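Local coordinates for catechol 2,3-dioxygenase (Pseudomonas sp. KL28, PDB 3HPY), which probably catalyses the iron-dependent extradiol cleavage of catechol by dioxygen, opening the ring to (2Z,4E)-2-hydroxy-6-oxohexa-2,4-dienoate, at residues K81-L86 and L91-I96; R107-L112 and L117-A122; F25-N28 and V33-G36; K46-R51 and N140-H145; E164-F169 and M190-S195. All coordinates share one frame; numbering follows the deposited sequence.

Interaction 1: residues K81-L86 and L91-I96; sequences KLDADL and LTTTRI
D83 reaches from helix 76-89 to T93 and R95 on strand 93-96, where a βαβββ module of the vicinal oxygen chelate fold passes from its helix to its second strand. Its CB points at the strand. With CG anti to the backbone N (chi1 -175°), the carboxylate is carried in between the two strand side chains, and CG lies 3.5 Å from R95 NH1. The two oxygens then divide the work. OD2 takes the proton of T93 OG1 at 2.7 Å on its syn lone pair. OD1 receives both end nitrogens of R95, NH1 at 2.7 Å and NH2 at 3.0 Å, from the same face of the carboxylate; it sits almost in the guanidinium plane, while the two planes are 61° apart. This buried acid is thus satisfied by three donors, and its negative charge is probably balanced by R95, which also bridges to E80. V108 of the adjoining strand packs against both D83 and R95. At the C-terminal end of segment 81-86, L91 N donates to L86 O at 2.9 Å, and the two leucines cross obliquely, L86 CD2 3.6 Å from L91 CD1.

Interaction 2: residues R107-L112 and L117-A122; sequences RVRFEL and LIELYA
The antiparallel β-hairpin formed by strands 107-111 and 117-121 completes a βαβββ module of the vicinal oxygen chelate fold. V108 with L120 and F110 with I118 are its hydrogen-bonded pairs, the shortest link being V108 N to L120 O at 2.7 Å. On the face carrying R107, R109 and E119, one carboxylate oxygen serves two arginines. R109 runs alongside E119, its guanidinium within 4° of the carboxylate plane, and grips OE2 side-on through NE at 3.0 Å and NH2 at 2.8 Å. R107 NH1 meets the same OE2 on its syn side at 3.0 Å, with its plane turned 46°, and R107 also pairs with E100. Two positive charges round one oxygen should hold E119 ionised. The other face is apolar. F110, its CG set between the backbone N and the carbonyl carbon (chi1 63°), turns its ring over I118 in a CH-pi contact, with I118 CB 3.9 Å from the ring centroid. L112 packs on the CG1 branch of that isoleucine, its CD1 3.7 Å from I118 CG1.

Interaction 3: residues F25-N28 and V33-G36; sequences FYRN and VETG
Between segments 25-28 and 33-36 the contact rests on R27 and E34, and it is a loose one. R27 NH2 stands 3.4 Å from E34 OE1, with NE at 3.6 Å from the same oxygen. The guanidinium and carboxylate planes are 85° apart and OE1 approaches the guanidinium obliquely; neither nitrogen makes a hydrogen bond to it. This is a long salt bridge at the surface, held by charge more than by direction. E34 has CG anti to the backbone N (chi1 -176°) and an extended chain beyond, which lifts its carboxylate off the strand toward R27; the arginine bends at chi2 and chi3 to come over. Both side chains also rest on F45 of the next strand. The inner side of the helix, by contrast, is buried: F25 CD1 sits over the centre of the Y26 ring, and Y26 OH is hydrogen-bonded to both Y56 OH and D260 OD2. A backbone bond between Y26 and L32 draws the connection in. Helix, short turn and an outermost strand of the sheet in this chain are the α-to-β step of the first βαβββ module in the vicinal oxygen chelate fold.

Interaction 4: residues K46-R51 and N140-H145; sequences KCWDER and NAQREH
A type I β turn from C47 to E50 holds W48 against the turn at 141-143, in the linker between strands 117-121 and 151-159. With CG tucked between its backbone N and carbonyl carbon (chi1 72°), W48 has its indole sandwiched. Over one face lies R143 CA, 4.1 Å from the centroid of the five-membered ring in a CH-pi contact, with the backbone carbon of Q142 beside it; D49 CB covers the opposite face. The R143 side chain runs alongside the indole, its CG 3.9 Å from W48 CZ2. At the root, W48 CB meets Q142 CB at 3.6 Å, while N140 OD1 approaches W48 CE3 obliquely at 3.8 Å. K46 NZ braces the turn by donating to C47 O and E50 O. D49 forms a salt bridge to R252 of a second subunit and E144 one to R229 of a third. The contact itself is mostly aromatic and aliphatic, which implies that shape and dispersion, more than charge, hold the linker to the turn.

Interaction 5: residues E164-F169 and M190-S195; sequences EVQKIF and MGIWLS. With MCT (4-methylcatechol), chain J.
F169 and L194 meet at about a right angle where helix 162-171 lies on strand 189-195. The leucine sends one methyl, CD1, into the base of the aromatic side chain, 3.5 Å from F169 CB and 3.6 Å from F169 CG, approaching the ring obliquely. One turn back along the helix the crossing is repeated: Q166, extended with CG anti to the backbone N (chi1 170°), lays its amide end across the tip of I192, with Q166 CD 3.6 Å from I192 CD1. F169 also sets its ring edge-to-face with that of F175. Between I192 and L194, W193 points to the other side of the strand, toward the bound 4-methylcatechol. The ligand methyl carbon C approaches the indole obliquely, 3.6 Å from W193 CZ2, and W193 NE1 lies 3.6 Å from ring carbon C6. One strand thus packs the helix on one side and lines the pocket on the other, in a βαβββ module of the vicinal oxygen chelate fold from the domain that carries the iron.

How the interactions relate
Interactions 1 and 2 have centres 8 Å apart: strands 93-96 and 107-111 are neighbours in one sheet, joined by backbone hydrogen bonds from T94 N to R109 O and I96 N to R107 O. Interactions 3 and 4, 11 Å apart, lie by the other edge of that sheet, interaction 4 being loop to loop; V33 N hydrogen-bonds to K46 O. Along the chain interaction 3 comes first; interaction 4 joins the loop after strand 43-46 to the linker, spanning 1 and 2, and interaction 5 follows. Interaction 5 packs helix 162-171 on strand 189-195 of the second sheet, yet touches 1 and 2: L112 packs on V165, I168 and F169, and L91 on I168. Helix 162-171 thus packs the second N-terminal module against the iron-binding half.

Interaction 1: residues K81-L86 and L91-I96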
# COMPACT_ATOMS: atom_id res chain seq x y z
N LYS C 81 -37.55 7.07 21.88
CA LYS C 81 -37.50 8.47 21.49
C LYS C 81 -37.68 8.64 19.98
O LYS C 81 -38.50 9.44 19.52
CB LYS C 81 -36.17 9.05 21.96
CG LYS C 81 -36.14 10.55 22.13
CD LYS C 81 -35.79 11.25 20.84
CE LYS C 81 -35.59 12.74 21.10
NZ LYS C 81 -35.27 13.48 19.84
N LEU C 82 -36.91 7.87 19.20
CA LEU C 82 -37.00 7.95 17.75
C LEU C 82 -38.32 7.41 17.19
O LEU C 82 -38.89 7.98 16.26
CB LEU C 82 -35.80 7.24 17.12
CG LEU C 82 -34.53 8.04 17.42
CD1 LEU C 82 -33.30 7.19 17.17
CD2 LEU C 82 -34.53 9.30 16.56
N ASP C 83 -38.81 6.31 17.76
CA ASP C 83 -40.09 5.76 17.32
C ASP C 83 -41.12 6.90 17.42
O ASP C 83 -41.85 7.17 16.47
CB ASP C 83 -40.50 4.58 18.21
CG ASP C 83 -41.77 3.87 17.73
OD1 ASP C 83 -42.31 3.05 18.51
OD2 ASP C 83 -42.23 4.10 16.58
N ALA C 84 -41.14 7.59 18.57
CA ALA C 84 -42.09 8.69 18.79
C ALA C 84 -41.94 9.84 17.80
O ALA C 84 -42.94 10.40 17.34
CB ALA C 84 -41.95 9.22 20.20
N ASP C 85 -40.70 10.19 17.48
CA ASP C 85 -40.45 11.28 16.54
C ASP C 85 -40.88 10.89 15.13
O ASP C 85 -41.25 11.74 14.32
CB ASP C 85 -38.96 11.65 16.54
CG ASP C 85 -38.46 12.07 17.91
OD1 ASP C 85 -39.20 12.77 18.64
OD2 ASP C 85 -37.32 11.71 18.27
N LEU C 86 -40.81 9.59 14.83
CA LEU C 86 -41.21 9.11 13.51
C LEU C 86 -42.73 9.21 13.39
O LEU C 86 -43.26 9.57 12.34
CB LEU C 86 -40.76 7.66 13.31
CG LEU C 86 -39.26 7.46 13.04
CD1 LEU C 86 -38.91 5.99 13.20
CD2 LEU C 86 -38.91 7.96 11.65
N LEU C 91 -45.10 9.26 10.09
CA LEU C 91 -44.78 7.93 9.58
C LEU C 91 -45.39 6.86 10.46
O LEU C 91 -45.44 7.00 11.69
CB LEU C 91 -43.26 7.73 9.49
CG LEU C 91 -42.50 8.61 8.49
CD1 LEU C 91 -41.01 8.46 8.71
CD2 LEU C 91 -42.88 8.23 7.07
N THR C 92 -45.87 5.79 9.84
CA THR C 92 -46.45 4.70 10.60
C THR C 92 -45.32 3.73 10.94
O THR C 92 -44.53 3.36 10.07
CB THR C 92 -47.51 3.96 9.78
OG1 THR C 92 -48.43 4.91 9.23
CG2 THR C 92 -48.27 2.99 10.67
N THR C 93 -45.24 3.34 12.21
CA THR C 93 -44.19 2.43 12.64
C THR C 93 -44.71 1.08 13.11
O THR C 93 -45.84 0.97 13.61
CB THR C 93 -43.36 3.06 13.79
OG1 THR C 93 -44.16 3.15 14.97
CG2 THR C 93 -42.87 4.44 13.40
N THR C 94 -43.88 0.06 12.95
CA THR C 94 -44.21 -1.29 13.35
C THR C 94 -43.17 -1.75 14.36
O THR C 94 -41.97 -1.66 14.10
CB THR C 94 -44.17 -2.25 12.15
OG1 THR C 94 -44.92 -1.68 11.06
CG2 THR C 94 -44.77 -3.60 12.52
N ARG C 95 -43.61 -2.24 15.51
CA ARG C 95 -42.65 -2.70 16.51
C ARG C 95 -42.46 -4.21 16.46
O ARG C 95 -43.29 -4.96 16.97
CB ARG C 95 -43.11 -2.26 17.90
CG ARG C 95 -42.30 -2.85 19.04
CD ARG C 95 -40.91 -2.23 19.17
NE ARG C 95 -40.89 -1.07 20.05
CZ ARG C 95 -41.23 0.16 19.69
NH1 ARG C 95 -41.63 0.41 18.44
NH2 ARG C 95 -41.19 1.15 20.58
N ILE C 96 -41.38 -4.66 15.82
CA ILE C 96 -41.08 -6.09 15.73
C ILE C 96 -40.57 -6.54 17.09
O ILE C 96 -39.61 -5.97 17.63
CB ILE C 96 -39.99 -6.40 14.68
CG1 ILE C 96 -40.49 -6.11 13.26
CG2 ILE C 96 -39.58 -7.87 14.77
CD1 ILE C 96 -40.64 -4.65 12.93

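Interaction 2: residues R107-L112 and L117-A122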
# COMPACT_ATOMS: atom_id res chain seq x y z
N ARG C 107 -37.23 -4.17 17.47
CA ARG C 107 -36.82 -3.09 16.59
C ARG C 107 -38.03 -2.34 16.02
O ARG C 107 -39.11 -2.91 15.88
CB ARG C 107 -36.01 -3.66 15.43
CG ARG C 107 -35.61 -5.12 15.60
CD ARG C 107 -35.82 -5.89 14.31
NE ARG C 107 -36.08 -7.31 14.57
CZ ARG C 107 -36.39 -8.20 13.63
NH1 ARG C 107 -36.47 -7.83 12.36
NH2 ARG C 107 -36.63 -9.46 13.98
N VAL C 108 -37.82 -1.07 15.70
CA VAL C 108 -38.87 -0.24 15.14
C VAL C 108 -38.68 -0.22 13.63
O VAL C 108 -37.61 0.16 13.15
CB VAL C 108 -38.76 1.20 15.68
CG1 VAL C 108 -39.97 2.01 15.26
CG2 VAL C 108 -38.61 1.18 17.18
N ARG C 109 -39.70 -0.64 12.88
CA ARG C 109 -39.60 -0.66 11.43
C ARG C 109 -40.63 0.24 10.78
O ARG C 109 -41.78 0.31 11.22
CB ARG C 109 -39.77 -2.09 10.89
CG ARG C 109 -39.48 -2.21 9.39
CD ARG C 109 -39.91 -3.57 8.84
NE ARG C 109 -39.20 -4.69 9.45
CZ ARG C 109 -39.47 -5.97 9.19
NH1 ARG C 109 -40.42 -6.28 8.31
NH2 ARG C 109 -38.78 -6.93 9.79
N PHE C 110 -40.22 0.94 9.73
CA PHE C 110 -41.12 1.84 9.02
C PHE C 110 -40.76 1.82 7.54
O PHE C 110 -39.70 1.31 7.16
CB PHE C 110 -41.02 3.25 9.60
CG PHE C 110 -39.66 3.88 9.45
CD1 PHE C 110 -39.34 4.61 8.30
CD2 PHE C 110 -38.70 3.75 10.45
CE1 PHE C 110 -38.08 5.20 8.16
CE2 PHE C 110 -37.44 4.34 10.32
CZ PHE C 110 -37.13 5.07 9.17
N GLU C 111 -41.64 2.37 6.70
CA GLU C 111 -41.39 2.39 5.27
C GLU C 111 -41.14 3.83 4.81
O GLU C 111 -41.83 4.76 5.24
CB GLU C 111 -42.59 1.81 4.50
CG GLU C 111 -42.31 1.53 3.02
CD GLU C 111 -43.55 1.11 2.24
OE1 GLU C 111 -44.26 0.18 2.69
OE2 GLU C 111 -43.81 1.71 1.17
N LEU C 112 -40.14 4.00 3.96
CA LEU C 112 -39.81 5.31 3.43
C LEU C 112 -40.57 5.56 2.14
O LEU C 112 -41.12 4.63 1.54
CB LEU C 112 -38.30 5.41 3.16
CG LEU C 112 -37.30 5.59 4.31
CD1 LEU C 112 -35.89 5.52 3.74
CD2 LEU C 112 -37.52 6.92 5.02
N LEU C 117 -37.83 -0.49 3.41
CA LEU C 117 -38.14 -0.67 4.82
C LEU C 117 -36.88 -0.43 5.65
O LEU C 117 -35.83 -1.00 5.37
CB LEU C 117 -38.66 -2.08 5.07
CG LEU C 117 -39.76 -2.59 4.14
CD1 LEU C 117 -40.27 -3.93 4.65
CD2 LEU C 117 -40.89 -1.58 4.07
N ILE C 118 -37.00 0.41 6.67
CA ILE C 118 -35.88 0.72 7.55
C ILE C 118 -36.16 0.20 8.95
O ILE C 118 -37.31 0.17 9.39
CB ILE C 118 -35.66 2.24 7.62
CG1 ILE C 118 -35.60 2.83 6.20
CG2 ILE C 118 -34.37 2.56 8.36
CD1 ILE C 118 -34.41 2.39 5.39
N GLU C 119 -35.12 -0.23 9.65
CA GLU C 119 -35.27 -0.74 11.00
C GLU C 119 -34.35 -0.01 11.96
O GLU C 119 -33.27 0.43 11.59
CB GLU C 119 -34.96 -2.24 11.04
CG GLU C 119 -36.16 -3.14 10.83
CD GLU C 119 -35.82 -4.60 11.04
OE1 GLU C 119 -34.87 -4.89 11.80
OE2 GLU C 119 -36.51 -5.47 10.45
N LEU C 120 -34.80 0.13 13.21
CA LEU C 120 -34.03 0.78 14.26
C LEU C 120 -34.10 -0.12 15.49
O LEU C 120 -35.19 -0.52 15.91
CB LEU C 120 -34.63 2.16 14.59
CG LEU C 120 -34.01 3.43 14.00
CD1 LEU C 120 -33.65 3.25 12.54
CD2 LEU C 120 -34.99 4.56 14.16
N TYR C 121 -32.95 -0.48 16.05
CA TYR C 121 -32.92 -1.33 17.23
C TYR C 121 -31.81 -0.87 18.15
O TYR C 121 -30.86 -0.24 17.71
CB TYR C 121 -32.68 -2.79 16.86
CG TYR C 121 -31.31 -3.06 16.26
CD1 TYR C 121 -31.05 -2.79 14.92
CD2 TYR C 121 -30.28 -3.60 17.04
CE1 TYR C 121 -29.80 -3.06 14.35
CE2 TYR C 121 -29.03 -3.87 16.49
CZ TYR C 121 -28.80 -3.61 15.14
OH TYR C 121 -27.57 -3.93 14.59
N ALA C 122 -31.94 -1.21 19.43
CA ALA C 122 -30.93 -0.83 20.41
C ALA C 122 -30.24 -2.05 21.00
O ALA C 122 -29.22 -1.93 21.67
CB ALA C 122 -31.57 -0.01 21.52

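Interaction 3: residues F25-N28 and V33-G36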
# COMPACT_ATOMS: atom_id res chain seq x y z
N PHE C 25 -20.76 -18.59 -0.67
CA PHE C 25 -20.21 -17.34 -1.17
C PHE C 25 -19.88 -16.32 -0.08
O PHE C 25 -18.73 -15.90 0.06
CB PHE C 25 -21.17 -16.71 -2.19
CG PHE C 25 -20.73 -15.36 -2.68
CD1 PHE C 25 -21.19 -14.20 -2.06
CD2 PHE C 25 -19.83 -15.25 -3.73
CE1 PHE C 25 -20.76 -12.95 -2.48
CE2 PHE C 25 -19.38 -14.00 -4.16
CZ PHE C 25 -19.85 -12.85 -3.53
N TYR C 26 -20.88 -15.93 0.70
CA TYR C 26 -20.67 -14.95 1.75
C TYR C 26 -19.75 -15.41 2.88
O TYR C 26 -19.24 -14.59 3.63
CB TYR C 26 -22.01 -14.50 2.34
CG TYR C 26 -22.75 -13.53 1.45
CD1 TYR C 26 -22.24 -12.24 1.24
CD2 TYR C 26 -23.92 -13.89 0.80
CE1 TYR C 26 -22.89 -11.34 0.39
CE2 TYR C 26 -24.58 -12.99 -0.05
CZ TYR C 26 -24.06 -11.72 -0.25
OH TYR C 26 -24.71 -10.82 -1.07
N ARG C 27 -19.52 -16.70 2.99
CA ARG C 27 -18.66 -17.17 4.07
C ARG C 27 -17.23 -17.48 3.62
O ARG C 27 -16.27 -17.11 4.29
CB ARG C 27 -19.26 -18.42 4.72
CG ARG C 27 -18.96 -18.49 6.21
CD ARG C 27 -18.54 -19.88 6.64
NE ARG C 27 -19.63 -20.85 6.53
CZ ARG C 27 -19.57 -22.07 7.04
NH1 ARG C 27 -18.49 -22.47 7.70
NH2 ARG C 27 -20.60 -22.90 6.90
N ASN C 28 -17.11 -18.14 2.47
CA ASN C 28 -15.81 -18.53 1.94
C ASN C 28 -15.21 -17.56 0.93
O ASN C 28 -14.00 -17.56 0.70
CB ASN C 28 -15.93 -19.92 1.32
CG ASN C 28 -16.36 -20.96 2.33
OD1 ASN C 28 -16.99 -21.96 1.99
ND2 ASN C 28 -16.01 -20.73 3.60
N VAL C 33 -18.37 -14.04 8.79
CA VAL C 33 -18.42 -15.06 9.83
C VAL C 33 -19.89 -15.44 10.08
O VAL C 33 -20.69 -14.60 10.48
CB VAL C 33 -17.78 -14.52 11.14
CG1 VAL C 33 -17.86 -15.55 12.24
CG2 VAL C 33 -16.32 -14.12 10.88
N GLU C 34 -20.24 -16.70 9.83
CA GLU C 34 -21.62 -17.18 10.03
C GLU C 34 -21.88 -17.16 11.52
O GLU C 34 -21.02 -17.56 12.29
CB GLU C 34 -21.79 -18.60 9.51
CG GLU C 34 -23.22 -19.10 9.62
CD GLU C 34 -23.43 -20.45 8.96
OE1 GLU C 34 -22.94 -20.64 7.83
OE2 GLU C 34 -24.10 -21.30 9.58
N THR C 35 -23.05 -16.76 11.95
CA THR C 35 -23.19 -16.69 13.38
C THR C 35 -24.43 -17.34 13.99
O THR C 35 -24.59 -17.39 15.21
CB THR C 35 -23.07 -15.22 13.77
OG1 THR C 35 -23.33 -15.06 15.17
CG2 THR C 35 -24.02 -14.38 12.94
N GLY C 36 -25.27 -17.88 13.12
CA GLY C 36 -26.48 -18.55 13.56
C GLY C 36 -27.46 -18.74 12.42
O GLY C 36 -27.42 -18.02 11.42

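Interaction 4: residues K46-R51 and N140-H145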
# COMPACT_ATOMS: atom_id res chain seq x y z
N LYS C 46 -21.59 -11.80 10.04
CA LYS C 46 -21.02 -10.56 10.57
C LYS C 46 -19.58 -10.44 10.07
O LYS C 46 -18.97 -11.43 9.65
CB LYS C 46 -21.03 -10.55 12.09
CG LYS C 46 -19.98 -11.47 12.73
CD LYS C 46 -20.03 -11.35 14.24
CE LYS C 46 -19.28 -10.10 14.71
NZ LYS C 46 -17.80 -10.33 14.62
N CYS C 47 -19.03 -9.23 10.09
CA CYS C 47 -17.64 -9.04 9.67
C CYS C 47 -16.81 -9.50 10.85
O CYS C 47 -17.20 -9.29 12.00
CB CYS C 47 -17.39 -7.57 9.34
SG CYS C 47 -18.30 -6.99 7.88
N TRP C 48 -15.67 -10.14 10.59
CA TRP C 48 -14.84 -10.63 11.68
C TRP C 48 -14.48 -9.58 12.72
O TRP C 48 -14.36 -9.91 13.90
CB TRP C 48 -13.55 -11.27 11.15
CG TRP C 48 -12.55 -10.28 10.60
CD1 TRP C 48 -12.45 -9.83 9.31
CD2 TRP C 48 -11.52 -9.60 11.34
NE1 TRP C 48 -11.43 -8.91 9.20
CE2 TRP C 48 -10.84 -8.75 10.43
CE3 TRP C 48 -11.11 -9.62 12.68
CZ2 TRP C 48 -9.77 -7.93 10.82
CZ3 TRP C 48 -10.04 -8.79 13.07
CH2 TRP C 48 -9.39 -7.96 12.15
N ASP C 49 -14.33 -8.33 12.30
CA ASP C 49 -13.94 -7.27 13.23
C ASP C 49 -15.07 -6.57 14.00
O ASP C 49 -14.79 -5.84 14.95
CB ASP C 49 -13.09 -6.21 12.50
CG ASP C 49 -11.93 -5.69 13.35
OD1 ASP C 49 -11.76 -6.17 14.49
OD2 ASP C 49 -11.18 -4.81 12.88
N GLU C 50 -16.33 -6.79 13.63
CA GLU C 50 -17.43 -6.16 14.36
C GLU C 50 -17.58 -6.92 15.65
O GLU C 50 -16.97 -7.97 15.81
CB GLU C 50 -18.74 -6.24 13.58
CG GLU C 50 -18.66 -5.64 12.20
CD GLU C 50 -19.92 -5.88 11.38
OE1 GLU C 50 -20.41 -7.03 11.36
OE2 GLU C 50 -20.41 -4.91 10.76
N ARG C 51 -18.39 -6.40 16.58
CA ARG C 51 -18.57 -7.09 17.85
C ARG C 51 -19.96 -7.69 18.03
O ARG C 51 -20.13 -8.65 18.79
CB ARG C 51 -18.25 -6.14 19.01
CG ARG C 51 -16.88 -5.50 18.89
CD ARG C 51 -16.38 -4.91 20.18
NE ARG C 51 -15.11 -4.23 19.97
CZ ARG C 51 -14.43 -3.61 20.93
NH1 ARG C 51 -14.89 -3.58 22.17
NH2 ARG C 51 -13.28 -3.01 20.63
N ASN C 140 -6.19 -11.52 13.15
CA ASN C 140 -5.99 -12.96 13.26
C ASN C 140 -6.30 -13.62 11.92
O ASN C 140 -6.55 -12.92 10.93
CB ASN C 140 -6.90 -13.53 14.35
CG ASN C 140 -8.36 -13.50 13.95
OD1 ASN C 140 -8.79 -12.61 13.22
ND2 ASN C 140 -9.13 -14.46 14.44
N ALA C 141 -6.30 -14.95 11.88
CA ALA C 141 -6.57 -15.69 10.66
C ALA C 141 -7.87 -15.28 9.99
O ALA C 141 -8.00 -15.39 8.77
CB ALA C 141 -6.59 -17.18 10.96
N GLN C 142 -8.83 -14.81 10.77
CA GLN C 142 -10.11 -14.39 10.22
C GLN C 142 -9.91 -13.35 9.11
O GLN C 142 -10.62 -13.37 8.11
CB GLN C 142 -11.00 -13.80 11.32
CG GLN C 142 -11.43 -14.81 12.40
CD GLN C 142 -12.24 -14.17 13.53
OE1 GLN C 142 -11.72 -13.37 14.31
NE2 GLN C 142 -13.52 -14.52 13.62
N ARG C 143 -8.92 -12.48 9.29
CA ARG C 143 -8.62 -11.41 8.33
C ARG C 143 -8.18 -11.93 6.97
O ARG C 143 -8.21 -11.22 5.97
CB ARG C 143 -7.52 -10.50 8.89
CG ARG C 143 -7.31 -9.22 8.08
CD ARG C 143 -6.13 -8.38 8.57
NE ARG C 143 -4.83 -8.99 8.26
CZ ARG C 143 -3.69 -8.32 8.23
NH1 ARG C 143 -3.67 -7.02 8.50
NH2 ARG C 143 -2.55 -8.94 7.92
N GLU C 144 -7.76 -13.19 6.93
CA GLU C 144 -7.28 -13.76 5.68
C GLU C 144 -8.23 -14.77 5.08
O GLU C 144 -7.93 -15.40 4.07
CB GLU C 144 -5.91 -14.40 5.92
CG GLU C 144 -4.94 -13.44 6.59
CD GLU C 144 -3.58 -14.07 6.84
OE1 GLU C 144 -2.81 -14.22 5.88
OE2 GLU C 144 -3.30 -14.41 8.01
N HIS C 145 -9.39 -14.94 5.71
CA HIS C 145 -10.38 -15.89 5.22
C HIS C 145 -11.23 -15.18 4.19
O HIS C 145 -12.12 -14.40 4.53
CB HIS C 145 -11.25 -16.39 6.37
CG HIS C 145 -12.27 -17.41 5.96
ND1 HIS C 145 -11.93 -18.68 5.57
CD2 HIS C 145 -13.62 -17.34 5.90
CE1 HIS C 145 -13.03 -19.36 5.30
NE2 HIS C 145 -14.07 -18.57 5.49

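Interaction 5: residues E164-F169 and M190-S195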
# COMPACT_ATOMS: atom_id res chain seq x y z
N GLU C 164 -37.96 13.70 0.03
CA GLU C 164 -38.69 13.33 1.23
C GLU C 164 -37.85 12.40 2.10
O GLU C 164 -37.85 12.54 3.33
CB GLU C 164 -40.02 12.65 0.88
CG GLU C 164 -41.07 13.58 0.27
CD GLU C 164 -42.42 12.88 0.08
OE1 GLU C 164 -43.27 13.40 -0.67
OE2 GLU C 164 -42.62 11.81 0.70
N VAL C 165 -37.14 11.45 1.48
CA VAL C 165 -36.30 10.53 2.25
C VAL C 165 -35.25 11.32 3.01
O VAL C 165 -34.98 11.06 4.18
CB VAL C 165 -35.58 9.49 1.36
CG1 VAL C 165 -34.57 8.69 2.19
CG2 VAL C 165 -36.58 8.54 0.74
N GLN C 166 -34.65 12.29 2.33
CA GLN C 166 -33.64 13.12 2.96
C GLN C 166 -34.20 13.81 4.21
O GLN C 166 -33.60 13.74 5.28
CB GLN C 166 -33.12 14.16 1.95
CG GLN C 166 -32.24 15.24 2.57
CD GLN C 166 -31.46 16.05 1.55
OE1 GLN C 166 -31.91 16.25 0.42
NE2 GLN C 166 -30.29 16.53 1.95
N LYS C 167 -35.36 14.45 4.06
CA LYS C 167 -36.00 15.15 5.17
C LYS C 167 -36.12 14.28 6.41
O LYS C 167 -35.79 14.70 7.52
CB LYS C 167 -37.40 15.65 4.78
CG LYS C 167 -37.42 16.65 3.64
CD LYS C 167 -38.83 17.26 3.44
CE LYS C 167 -39.80 16.32 2.68
NZ LYS C 167 -40.31 15.16 3.49
N ILE C 168 -36.60 13.06 6.23
CA ILE C 168 -36.77 12.15 7.36
C ILE C 168 -35.42 11.85 7.99
O ILE C 168 -35.28 11.85 9.22
CB ILE C 168 -37.42 10.83 6.93
CG1 ILE C 168 -38.77 11.11 6.28
CG2 ILE C 168 -37.58 9.92 8.13
CD1 ILE C 168 -39.36 9.91 5.59
N PHE C 169 -34.42 11.59 7.16
CA PHE C 169 -33.09 11.30 7.68
C PHE C 169 -32.44 12.48 8.38
O PHE C 169 -31.89 12.31 9.47
CB PHE C 169 -32.17 10.77 6.58
CG PHE C 169 -32.29 9.29 6.36
CD1 PHE C 169 -33.28 8.77 5.53
CD2 PHE C 169 -31.47 8.41 7.06
CE1 PHE C 169 -33.45 7.40 5.40
CE2 PHE C 169 -31.63 7.03 6.94
CZ PHE C 169 -32.62 6.52 6.11
N MET C 190 -30.30 14.33 -7.14
CA MET C 190 -30.48 13.09 -7.87
C MET C 190 -29.90 11.93 -7.07
O MET C 190 -30.34 10.79 -7.18
CB MET C 190 -29.73 13.19 -9.20
CG MET C 190 -29.78 11.92 -10.03
SD MET C 190 -29.07 12.12 -11.67
CE MET C 190 -27.37 11.61 -11.38
N GLY C 191 -28.89 12.27 -6.27
CA GLY C 191 -28.21 11.31 -5.42
C GLY C 191 -27.84 12.00 -4.13
O GLY C 191 -27.44 13.16 -4.11
N ILE C 192 -27.92 11.26 -3.03
CA ILE C 192 -27.67 11.84 -1.73
C ILE C 192 -26.88 10.87 -0.83
O ILE C 192 -27.21 9.69 -0.74
CB ILE C 192 -29.08 12.24 -1.18
CG1 ILE C 192 -29.46 13.62 -1.72
CG2 ILE C 192 -29.13 12.15 0.31
CD1 ILE C 192 -30.86 14.06 -1.35
N TRP C 193 -25.81 11.38 -0.20
CA TRP C 193 -24.96 10.59 0.70
C TRP C 193 -25.07 11.10 2.14
O TRP C 193 -24.53 12.15 2.49
CB TRP C 193 -23.49 10.65 0.23
CG TRP C 193 -23.25 9.82 -0.98
CD1 TRP C 193 -22.69 8.58 -1.03
CD2 TRP C 193 -23.69 10.12 -2.31
NE1 TRP C 193 -22.75 8.08 -2.31
CE2 TRP C 193 -23.37 9.00 -3.11
CE3 TRP C 193 -24.33 11.22 -2.90
CZ2 TRP C 193 -23.66 8.95 -4.48
CZ3 TRP C 193 -24.63 11.17 -4.26
CH2 TRP C 193 -24.30 10.04 -5.03
N LEU C 194 -25.75 10.33 2.99
CA LEU C 194 -25.97 10.74 4.37
C LEU C 194 -25.10 10.07 5.44
O LEU C 194 -24.77 8.89 5.36
CB LEU C 194 -27.45 10.50 4.71
CG LEU C 194 -28.50 11.00 3.70
CD1 LEU C 194 -29.83 10.32 3.99
CD2 LEU C 194 -28.62 12.52 3.76
N SER C 195 -24.74 10.85 6.47
CA SER C 195 -23.94 10.34 7.58
C SER C 195 -24.65 10.62 8.90
O SER C 195 -25.35 11.61 9.03
CB SER C 195 -22.55 11.00 7.59
OG SER C 195 -21.77 10.63 8.73
C1 MCT J . -20.77 6.20 -4.84
C2 MCT J . -21.41 4.96 -4.67
C3 MCT J . -21.10 4.18 -3.53
O3 MCT J . -21.70 3.00 -3.37
C4 MCT J . -20.17 4.63 -2.56
O4 MCT J . -19.89 3.86 -1.48
C5 MCT J . -19.52 5.89 -2.73
C6 MCT J . -19.83 6.67 -3.88
C MCT J . -21.08 7.04 -6.04